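Local atomic coordinates of 2-dehydropantoate 2-reductase (Geobacter metallireducens, PDB entry 3HN2), a protein that probably catalyses the NADPH-dependent reduction of ketopantoate to pantoic acid, the second step in making pantoate for pantothenate biosynthesis. Residues 194-199 and 214-219. Numbering follows the deposited sequence.
Sequences NGLCAL and RKLVRG
L196 on helix 179-200 meets L216 and V217 on helix 211-229 in the all-helical C-terminal domain of this ketopantoate reductase, the part of the fold related to the C-terminal domain of 6-phosphogluconate dehydrogenase. The two helices follow each other in the chain, linked through the short helix 204-207, and the contact between them is small, burying 95 Å² in all. Ahead of it, R214 turns to other neighbours: its NH2 gives a hydrogen bond to L208 O, and its side chain packs on D172 of the second subunit. L216 is the first residue to touch the opposing helix. Its CA–CB bond is directed at helix 179-200, and CD1 lies 4.4 Å from L196 CD2, a loose approach at the partly exposed margin, where L216 also rests on R291 of helix 290-302. V217 comes closer although its CB does not point straight across. CG1 is anti to the backbone N (chi1 170°), which leaves CG2 beside that N and available to L196. I207 touches both L196 and V217, adding an apolar neighbour from the connecting helix, while L295 covers L196 and L246 covers V217. No hydrogen bond joins the segments, and the backbones stay well apart, L196 CA and V217 CA being 8.9 Å from each other. Methyl groups bridge that gap: L196 CD2 reaches V217 CG2 at 3.8 Å.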
ATOM      1  N   ASN A 194      12.470  -3.266   7.589  1.00 44.23           N
ATOM      2  CA  ASN A 194      12.910  -2.959   8.962  1.00 46.61           C
ATOM      3  C   ASN A 194      14.438  -2.970   9.126  1.00 47.96           C
ATOM      4  O   ASN A 194      14.965  -2.365  10.058  1.00 56.88           O
ATOM      5  CB  ASN A 194      12.240  -3.853  10.007  1.00 52.91           C
ATOM      6  CG  ASN A 194      10.791  -3.492  10.236  1.00 54.84           C
ATOM      7  OD1 ASN A 194       9.960  -3.613   9.337  1.00 82.11           O
ATOM      8  ND2 ASN A 194      10.477  -3.051  11.447  1.00 41.21           N
ATOM      9  N   GLY A 195      15.137  -3.629   8.202  1.00 47.20           N
ATOM     10  CA  GLY A 195      16.601  -3.602   8.152  1.00 43.18           C
ATOM     11  C   GLY A 195      17.228  -2.336   7.583  1.00 38.99           C
ATOM     12  O   GLY A 195      17.972  -1.643   8.280  1.00 40.13           O
ATOM     13  N   LEU A 196      16.932  -2.043   6.318  1.00 38.44           N
ATOM     14  CA  LEU A 196      17.567  -0.941   5.572  1.00 35.99           C
ATOM     15  C   LEU A 196      17.225   0.430   6.125  1.00 33.96           C
ATOM     16  O   LEU A 196      18.109   1.252   6.335  1.00 40.41           O
ATOM     17  CB  LEU A 196      17.179  -1.002   4.090  1.00 37.51           C
ATOM     18  CG  LEU A 196      18.055  -1.700   3.039  1.00 46.24           C
ATOM     19  CD1 LEU A 196      19.034  -2.720   3.608  1.00 42.04           C
ATOM     20  CD2 LEU A 196      17.176  -2.329   1.969  1.00 40.49           C
ATOM     21  N   CYS A 197      15.935   0.648   6.374  1.00 44.42           N
ATOM     22  CA  CYS A 197      15.410   1.896   6.925  1.00 43.74           C
ATOM     23  C   CYS A 197      16.015   2.294   8.262  1.00 44.48           C
ATOM     24  O   CYS A 197      16.304   3.465   8.481  1.00 46.92           O
ATOM     25  CB  CYS A 197      13.893   1.807   7.075  1.00 44.19           C
ATOM     26  SG  CYS A 197      13.048   1.459   5.540  1.00 59.76           S
ATOM     27  N   ALA A 198      16.181   1.323   9.156  1.00 44.23           N
ATOM     28  CA  ALA A 198      16.776   1.577  10.462  1.00 44.16           C
ATOM     29  C   ALA A 198      18.263   1.907  10.326  1.00 47.08           C
ATOM     30  O   ALA A 198      18.773   2.809  10.996  1.00 56.25           O
ATOM     31  CB  ALA A 198      16.565   0.380  11.378  1.00 45.41           C
ATOM     32  N   LEU A 199      18.938   1.184   9.434  1.00 36.69           N
ATOM     33  CA  LEU A 199      20.365   1.374   9.163  1.00 31.93           C
ATOM     34  C   LEU A 199      20.684   2.713   8.481  1.00 41.68           C
ATOM     35  O   LEU A 199      21.562   3.441   8.927  1.00 47.98           O
ATOM     36  CB  LEU A 199      20.861   0.222   8.297  1.00 11.88           C
ATOM     37  CG  LEU A 199      22.260   0.265   7.718  1.00  2.52           C
ATOM     38  CD1 LEU A 199      23.374   0.259   8.751  1.00  6.07           C
ATOM     39  CD2 LEU A 199      22.407  -0.858   6.695  1.00  2.00           C
ATOM     40  N   ARG A 214      16.405  -1.193  -5.306  1.00 61.30           N
ATOM     41  CA  ARG A 214      15.286  -2.109  -5.543  1.00 54.57           C
ATOM     42  C   ARG A 214      15.823  -3.502  -5.854  1.00 49.71           C
ATOM     43  O   ARG A 214      15.265  -4.499  -5.396  1.00 58.03           O
ATOM     44  CB  ARG A 214      14.404  -1.628  -6.697  1.00 53.09           C
ATOM     45  CG  ARG A 214      13.726  -0.292  -6.473  1.00 56.66           C
ATOM     46  CD  ARG A 214      12.854   0.093  -7.672  1.00 58.57           C
ATOM     47  NE  ARG A 214      11.612  -0.675  -7.696  1.00 72.47           N
ATOM     48  CZ  ARG A 214      10.476  -0.295  -7.118  1.00 69.75           C
ATOM     49  NH1 ARG A 214       9.406  -1.077  -7.190  1.00 74.27           N
ATOM     50  NH2 ARG A 214      10.402   0.859  -6.463  1.00 57.30           N
ATOM     51  N   LYS A 215      16.910  -3.549  -6.628  1.00 46.05           N
ATOM     52  CA  LYS A 215      17.622  -4.789  -6.959  1.00 43.99           C
ATOM     53  C   LYS A 215      18.206  -5.450  -5.703  1.00 39.96           C
ATOM     54  O   LYS A 215      18.216  -6.682  -5.585  1.00 47.18           O
ATOM     55  CB  LYS A 215      18.720  -4.498  -7.988  1.00 41.02           C
ATOM     56  CG  LYS A 215      19.514  -5.704  -8.485  1.00 47.59           C
ATOM     57  CD  LYS A 215      20.460  -5.282  -9.605  1.00 52.01           C
ATOM     58  CE  LYS A 215      21.246  -6.451 -10.175  1.00 58.36           C
ATOM     59  NZ  LYS A 215      22.526  -6.672  -9.448  1.00 72.01           N
ATOM     60  N   LEU A 216      18.667  -4.618  -4.768  1.00 28.50           N
ATOM     61  CA  LEU A 216      19.139  -5.072  -3.467  1.00 35.93           C
ATOM     62  C   LEU A 216      17.999  -5.710  -2.671  1.00 40.37           C
ATOM     63  O   LEU A 216      18.144  -6.821  -2.182  1.00 28.07           O
ATOM     64  CB  LEU A 216      19.697  -3.898  -2.672  1.00 26.91           C
ATOM     65  CG  LEU A 216      20.880  -4.060  -1.712  1.00 30.23           C
ATOM     66  CD1 LEU A 216      20.648  -3.112  -0.548  1.00 11.24           C
ATOM     67  CD2 LEU A 216      21.127  -5.484  -1.199  1.00 46.39           C
ATOM     68  N   VAL A 217      16.886  -4.982  -2.552  1.00 40.67           N
ATOM     69  CA  VAL A 217      15.687  -5.448  -1.874  1.00 36.24           C
ATOM     70  C   VAL A 217      15.223  -6.769  -2.472  1.00 43.02           C
ATOM     71  O   VAL A 217      14.955  -7.713  -1.732  1.00 35.19           O
ATOM     72  CB  VAL A 217      14.565  -4.378  -1.893  1.00 28.15           C
ATOM     73  CG1 VAL A 217      13.241  -4.945  -1.415  1.00 56.33           C
ATOM     74  CG2 VAL A 217      14.942  -3.232  -0.999  1.00 45.65           C
ATOM     75  N   ARG A 218      15.189  -6.843  -3.804  1.00 46.95           N
ATOM     76  CA  ARG A 218      14.910  -8.097  -4.516  1.00 47.35           C
ATOM     77  C   ARG A 218      15.788  -9.250  -4.038  1.00 41.37           C
ATOM     78  O   ARG A 218      15.281 -10.328  -3.758  1.00 41.20           O
ATOM     79  CB  ARG A 218      15.096  -7.924  -6.024  1.00 41.64           C
ATOM     80  CG  ARG A 218      13.924  -7.292  -6.737  1.00 56.81           C
ATOM     81  CD  ARG A 218      14.286  -6.998  -8.174  1.00 61.93           C
ATOM     82  NE  ARG A 218      13.502  -5.892  -8.717  1.00 82.15           N
ATOM     83  CZ  ARG A 218      13.972  -4.988  -9.574  1.00 85.72           C
ATOM     84  NH1 ARG A 218      13.180  -4.018 -10.011  1.00 96.55           N
ATOM     85  NH2 ARG A 218      15.233  -5.044  -9.988  1.00 72.16           N
ATOM     86  N   GLY A 219      17.097  -9.001  -3.947  1.00 38.46           N
ATOM     87  CA  GLY A 219      18.075 -10.010  -3.565  1.00 25.52           C
ATOM     88  C   GLY A 219      17.924 -10.459  -2.126  1.00 38.78           C
ATOM     89  O   GLY A 219      17.967 -11.664  -1.839  1.00 35.44           O
TER